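Local structure of Avidin/streptavidin (Shewanella denitrificans, 3SZH) at residues W13-G18 against G34-R39; T78-F83 against D115-T120. The protein probably binds biotin with high affinity, as a member of the avidin and streptavidin family of beta-barrel proteins. All coordinates share one frame; numbering follows the deposited sequence. Where two conformers were deposited one is given.

Interaction 1: residues W13-G18 against G34-R39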
loop_
_atom_site.group_PDB
_atom_site.type_symbol
_atom_site.label_atom_id
_atom_site.label_comp_id
_atom_site.label_asym_id
_atom_site.label_seq_id
_atom_site.Cartn_x
_atom_site.Cartn_y
_atom_site.Cartn_z
ATOM N N TRP B 13 -16.477 -3.706 3.496
ATOM C CA TRP B 13 -15.820 -4.430 4.599
ATOM C C TRP B 13 -15.664 -3.479 5.767
ATOM O O TRP B 13 -15.160 -2.386 5.550
ATOM C CB TRP B 13 -14.464 -4.987 4.132
ATOM C CG TRP B 13 -14.537 -5.710 2.836
ATOM C CD1 TRP B 13 -14.467 -5.182 1.585
ATOM C CD2 TRP B 13 -14.792 -7.093 2.663
ATOM N NE1 TRP B 13 -14.634 -6.150 0.637
ATOM C CE2 TRP B 13 -14.824 -7.339 1.277
ATOM C CE3 TRP B 13 -14.996 -8.182 3.555
ATOM C CZ2 TRP B 13 -15.087 -8.620 0.747
ATOM C CZ3 TRP B 13 -15.235 -9.462 3.018
ATOM C CH2 TRP B 13 -15.257 -9.662 1.636
ATOM N N VAL B 14 -16.033 -3.881 6.981
ATOM C CA VAL B 14 -16.065 -2.979 8.144
ATOM C C VAL B 14 -15.162 -3.520 9.241
ATOM O O VAL B 14 -15.288 -4.673 9.652
ATOM C CB VAL B 14 -17.507 -2.779 8.718
ATOM C CG1 VAL B 14 -17.536 -1.635 9.688
ATOM C CG2 VAL B 14 -18.502 -2.516 7.617
ATOM N N ASN B 15 -14.259 -2.703 9.750
ATOM C CA ASN B 15 -13.333 -3.155 10.788
ATOM C C ASN B 15 -13.864 -2.961 12.204
ATOM O O ASN B 15 -14.995 -2.546 12.442
ATOM C CB ASN B 15 -11.917 -2.546 10.598
ATOM C CG ASN B 15 -11.829 -1.080 10.997
ATOM O OD1 ASN B 15 -12.738 -0.528 11.627
ATOM N ND2 ASN B 15 -10.716 -0.440 10.645
ATOM N N GLN B 16 -13.028 -3.334 13.165
ATOM C CA GLN B 16 -13.386 -3.298 14.598
ATOM C C GLN B 16 -13.617 -1.887 15.181
ATOM O O GLN B 16 -14.104 -1.747 16.318
ATOM C CB GLN B 16 -12.342 -4.076 15.428
ATOM C CG GLN B 16 -11.000 -3.362 15.609
ATOM C CD GLN B 16 -10.105 -3.319 14.358
ATOM O OE1 GLN B 16 -10.297 -4.075 13.389
ATOM N NE2 GLN B 16 -9.093 -2.464 14.413
ATOM N N ASP B 17 -13.233 -0.852 14.447
ATOM C CA ASP B 17 -13.517 0.526 14.817
ATOM C C ASP B 17 -14.815 1.042 14.216
ATOM O O ASP B 17 -15.234 2.159 14.540
ATOM C CB ASP B 17 -12.398 1.442 14.347
ATOM C CG ASP B 17 -11.071 1.128 14.980
ATOM O OD1 ASP B 17 -11.033 0.698 16.158
ATOM O OD2 ASP B 17 -10.044 1.343 14.299
ATOM N N GLY B 18 -15.417 0.261 13.311
ATOM C CA GLY B 18 -16.584 0.722 12.552
ATOM C C GLY B 18 -16.257 1.385 11.221
ATOM O O GLY B 18 -17.161 1.892 10.556
ATOM N N GLY B 34 -11.246 2.348 -4.716
ATOM C CA GLY B 34 -12.345 2.374 -3.769
ATOM C C GLY B 34 -12.313 3.616 -2.922
ATOM O O GLY B 34 -11.623 4.605 -3.242
ATOM N N SER B 35 -13.075 3.597 -1.844
ATOM C CA SER B 35 -13.192 4.687 -0.879
ATOM C C SER B 35 -13.101 4.104 0.518
ATOM O O SER B 35 -13.469 2.944 0.735
ATOM C CB SER B 35 -14.524 5.422 -1.011
ATOM O OG SER B 35 -14.690 6.015 -2.294
ATOM N N TYR B 36 -12.660 4.896 1.478
ATOM C CA TYR B 36 -12.583 4.504 2.878
ATOM C C TYR B 36 -13.264 5.564 3.717
ATOM O O TYR B 36 -13.013 6.768 3.532
ATOM C CB TYR B 36 -11.132 4.351 3.273
ATOM C CG TYR B 36 -10.888 3.689 4.593
ATOM C CD1 TYR B 36 -10.837 4.427 5.762
ATOM C CD2 TYR B 36 -10.734 2.308 4.680
ATOM C CE1 TYR B 36 -10.595 3.824 6.997
ATOM C CE2 TYR B 36 -10.470 1.686 5.920
ATOM C CZ TYR B 36 -10.406 2.467 7.053
ATOM O OH TYR B 36 -10.148 1.853 8.265
ATOM N N ILE B 37 -14.099 5.110 4.652
ATOM C CA ILE B 37 -14.673 6.005 5.649
ATOM C C ILE B 37 -14.240 5.547 7.027
ATOM O O ILE B 37 -14.571 4.426 7.464
ATOM C CB ILE B 37 -16.198 6.148 5.550
ATOM C CG1 ILE B 37 -16.600 6.739 4.193
ATOM C CG2 ILE B 37 -16.728 7.007 6.710
ATOM C CD1 ILE B 37 -18.118 6.889 3.969
ATOM N N ASN B 38 -13.459 6.395 7.685
ATOM C CA ASN B 38 -12.982 6.162 9.048
ATOM C C ASN B 38 -14.072 6.537 10.032
ATOM O O ASN B 38 -14.696 7.597 9.942
ATOM C CB ASN B 38 -11.744 7.052 9.252
ATOM C CG ASN B 38 -11.244 7.085 10.683
ATOM O OD1 ASN B 38 -11.258 6.078 11.387
ATOM N ND2 ASN B 38 -10.767 8.233 11.103
ATOM N N ARG B 39 -14.289 5.649 11.002
ATOM C CA ARG B 39 -15.246 5.929 12.076
ATOM C C ARG B 39 -14.663 5.609 13.455
ATOM O O ARG B 39 -15.404 5.330 14.404
ATOM C CB ARG B 39 -16.558 5.165 11.845
ATOM C CG ARG B 39 -17.200 5.520 10.509
ATOM C CD ARG B 39 -18.614 4.987 10.405
ATOM N NE ARG B 39 -19.158 5.132 9.053
ATOM C CZ ARG B 39 -18.928 4.281 8.058
ATOM N NH1 ARG B 39 -18.178 3.207 8.237
ATOM N NH2 ARG B 39 -19.439 4.519 6.863
#

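Interaction 2: residues T78-F83 against D115-T120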
loop_
_atom_site.group_PDB
_atom_site.type_symbol
_atom_site.label_atom_id
_atom_site.label_comp_id
_atom_site.label_asym_id
_atom_site.label_seq_id
_atom_site.Cartn_x
_atom_site.Cartn_y
_atom_site.Cartn_z
ATOM N N THR B 78 -2.122 5.696 5.243
ATOM C CA THR B 78 -2.200 4.350 5.805
ATOM C C THR B 78 -2.206 3.322 4.696
ATOM O O THR B 78 -2.843 3.520 3.659
ATOM C CB THR B 78 -3.458 4.179 6.671
ATOM O OG1 THR B 78 -3.403 5.142 7.719
ATOM C CG2 THR B 78 -3.543 2.760 7.295
ATOM N N SER B 79 -1.454 2.246 4.892
ATOM C CA SER B 79 -1.405 1.131 3.963
ATOM C C SER B 79 -1.702 -0.155 4.713
ATOM O O SER B 79 -1.123 -0.416 5.763
ATOM C CB SER B 79 -0.030 0.980 3.347
ATOM O OG SER B 79 0.295 2.139 2.627
ATOM N N TRP B 80 -2.590 -0.965 4.176
ATOM C CA TRP B 80 -2.978 -2.273 4.711
ATOM C C TRP B 80 -2.479 -3.356 3.770
ATOM O O TRP B 80 -2.572 -3.248 2.543
ATOM C CB TRP B 80 -4.495 -2.349 4.768
ATOM C CG TRP B 80 -5.216 -1.494 5.756
ATOM C CD1 TRP B 80 -5.698 -1.882 6.965
ATOM C CD2 TRP B 80 -5.608 -0.119 5.599
ATOM N NE1 TRP B 80 -6.392 -0.873 7.570
ATOM C CE2 TRP B 80 -6.335 0.239 6.761
ATOM C CE3 TRP B 80 -5.464 0.832 4.569
ATOM C CZ2 TRP B 80 -6.940 1.493 6.909
ATOM C CZ3 TRP B 80 -6.040 2.091 4.736
ATOM C CH2 TRP B 80 -6.775 2.401 5.888
ATOM N N SER B 81 -2.010 -4.450 4.371
ATOM C CA SER B 81 -1.686 -5.682 3.661
ATOM C C SER B 81 -2.459 -6.795 4.334
ATOM O O SER B 81 -2.440 -6.900 5.562
ATOM C CB SER B 81 -0.202 -6.022 3.780
ATOM O OG SER B 81 0.607 -5.020 3.188
ATOM N N GLY B 82 -3.144 -7.627 3.573
ATOM C CA GLY B 82 -3.924 -8.662 4.214
ATOM C C GLY B 82 -4.452 -9.694 3.261
ATOM O O GLY B 82 -4.036 -9.817 2.112
ATOM N N PHE B 83 -5.348 -10.511 3.790
ATOM C CA PHE B 83 -5.850 -11.659 3.047
ATOM C C PHE B 83 -7.287 -11.960 3.427
ATOM O O PHE B 83 -7.736 -11.711 4.550
ATOM C CB PHE B 83 -4.956 -12.887 3.274
ATOM C CG PHE B 83 -4.790 -13.245 4.717
ATOM C CD1 PHE B 83 -3.739 -12.712 5.454
ATOM C CD2 PHE B 83 -5.703 -14.096 5.353
ATOM C CE1 PHE B 83 -3.594 -13.015 6.802
ATOM C CE2 PHE B 83 -5.560 -14.397 6.682
ATOM C CZ PHE B 83 -4.515 -13.862 7.408
ATOM N N ASP B 115 -6.006 -4.688 11.722
ATOM C CA ASP B 115 -7.459 -4.498 11.518
ATOM C C ASP B 115 -8.037 -5.764 10.934
ATOM O O ASP B 115 -7.441 -6.365 10.024
ATOM C CB ASP B 115 -7.746 -3.384 10.498
ATOM C CG ASP B 115 -7.600 -1.980 11.037
ATOM O OD1 ASP B 115 -7.374 -1.770 12.250
ATOM O OD2 ASP B 115 -7.704 -1.070 10.194
ATOM N N VAL B 116 -9.204 -6.180 11.435
ATOM C CA VAL B 116 -9.953 -7.260 10.802
ATOM C C VAL B 116 -11.244 -6.664 10.293
ATOM O O VAL B 116 -11.995 -6.058 11.050
ATOM C CB VAL B 116 -10.217 -8.438 11.758
ATOM C CG1 VAL B 116 -11.081 -9.456 11.054
ATOM C CG2 VAL B 116 -8.875 -9.061 12.202
ATOM N N PHE B 117 -11.442 -6.759 8.979
ATOM C CA PHE B 117 -12.626 -6.222 8.320
ATOM C C PHE B 117 -13.583 -7.385 8.091
ATOM O O PHE B 117 -13.171 -8.488 7.711
ATOM C CB PHE B 117 -12.250 -5.569 6.977
ATOM C CG PHE B 117 -11.432 -4.327 7.088
ATOM C CD1 PHE B 117 -10.050 -4.398 7.270
ATOM C CD2 PHE B 117 -12.040 -3.085 6.985
ATOM C CE1 PHE B 117 -9.296 -3.235 7.353
ATOM C CE2 PHE B 117 -11.287 -1.909 7.058
ATOM C CZ PHE B 117 -9.917 -1.983 7.242
ATOM N N SER B 118 -14.847 -7.155 8.389
ATOM C CA SER B 118 -15.906 -8.139 8.211
ATOM C C SER B 118 -16.858 -7.649 7.134
ATOM O O SER B 118 -17.041 -6.444 6.977
ATOM C CB SER B 118 -16.672 -8.314 9.528
ATOM O OG SER B 118 -15.831 -8.820 10.554
ATOM N N GLN B 119 -17.479 -8.552 6.404
ATOM C CA GLN B 119 -18.480 -8.160 5.437
ATOM C C GLN B 119 -19.539 -7.262 6.069
ATOM O O GLN B 119 -19.907 -7.454 7.241
ATOM C CB GLN B 119 -19.123 -9.378 4.824
ATOM C CG GLN B 119 -19.827 -10.308 5.788
ATOM C CD GLN B 119 -20.449 -11.450 5.062
ATOM O OE1 GLN B 119 -19.745 -12.369 4.631
ATOM N NE2 GLN B 119 -21.767 -11.404 4.896
ATOM N N THR B 120 -19.995 -6.275 5.279
ATOM C CA THR B 120 -21.032 -5.290 5.663
ATOM C C THR B 120 -22.118 -5.935 6.507
ATOM O O THR B 120 -22.773 -6.865 6.038
ATOM C CB THR B 120 -21.748 -4.625 4.419
ATOM O OG1 THR B 120 -23.141 -4.978 4.410
ATOM C CG2 THR B 120 -21.146 -5.073 3.118
#

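Interaction 1: residues W13-G18 against G34-R39
With CG of Arg39 opposite its own carbonyl carbon (chi1 -58°) and the chain extended from CG to NE, the side chain passes alongside the Gly18 carbonyl oxygen and brings NH1 to Gly18 O at 2.9 Å. The bond lies in the carbonyl plane and close to the guanidinium plane, with an N-H...O angle of 154°. CD also comes within 3.4 Å of Gly18 O. The guanidinium has further partners: NH1 also donates to Thr20 OG1 and NH2 to Tyr22 OH, while CG2 of Ile37 lies over one face, toward its rim.

Gly18 closes a type I turn that starts at Asn15, and its backbone angles call for glycine. An Asx turn tightens the corner: Asp17 N donates to Asn15 OD1 at 2.9 Å, from above the carbonyl plane. The Asn15 amide meets the Tyr36 ring crosswise, planes 74° apart. Asn15 ND2 sits 3.4 Å from Tyr36 OH at too poor an angle for a hydrogen bond, and makes a weak one to Asp115 OD2 instead. Both side chains are consistent with the part of the pocket that holds the biotin ureido group in avidins.

The contact ties the turn after strand 11-14 to the end of strand 31-37. Asp17 O and Arg39 O lie 3.2 Å apart, both acceptors and not bonded; the one hydrogen bond between the segments is the arginine's, whose positive charge probably strengthens its hold on the Gly18 carbonyl.

Interaction 2: residues T78-F83 against D115-T120
Strands 73-85 and 111-119 flank strand 92-101 in the closed antiparallel avidin barrel; the closest CA atoms, of Trp80 and Asp115, are 8.4 Å apart, so side chains make the contact. Inside the barrel Trp80 meets Asp115 and Phe117, and the indole and carboxylate are consistent with a wall of the biotin pocket, as in streptavidin. The indole NE1 donates to Asp115 OD2 at 2.9 Å along an almost straight line, 178° at the hydrogen. The acceptor lies in the indole plane, yet the indole nitrogen stands above the carboxylate plane, the two planes being 42° apart. The other carboxylate oxygen, OD1, takes a hydrogen bond from Gln16 NE2, so both oxygens of this buried group have donors.

Phe117 turns its edge toward the indole in an offset edge-to-face pair, with planes at 70° and 5.4 Å between the centroids of the five-membered ring and the phenyl ring. A leucine in place of Trp80 would probably leave Asp115 OD2 without its indole donor and the Phe117 edge without an aromatic face. Tyr36 and Phe63 also meet the indole. At the junction of the three side chains, Trp80 NE1 is 3.7 Å from Phe117 CZ.

Interaction 1 closes before interaction 2 opens along the chain, and their centres are about 9 Å apart. They belong to one barrel, in which strands 11-14 and 111-119 are neighbours and close the sheet. That seam carries a probable hydrogen bond from Val14 N to Ser118 O, 2.8 Å long. Inside the barrel, Tyr36 OH of interaction 1 packs on Trp80 CZ2 of interaction 2. Segment 13-18 therefore joins both contacts, reaching strand 31-37 and strand 111-119. Polar and aromatic groups lining a barrel interior are consistent with the biotin pocket of avidins, in a structure determined without ligand.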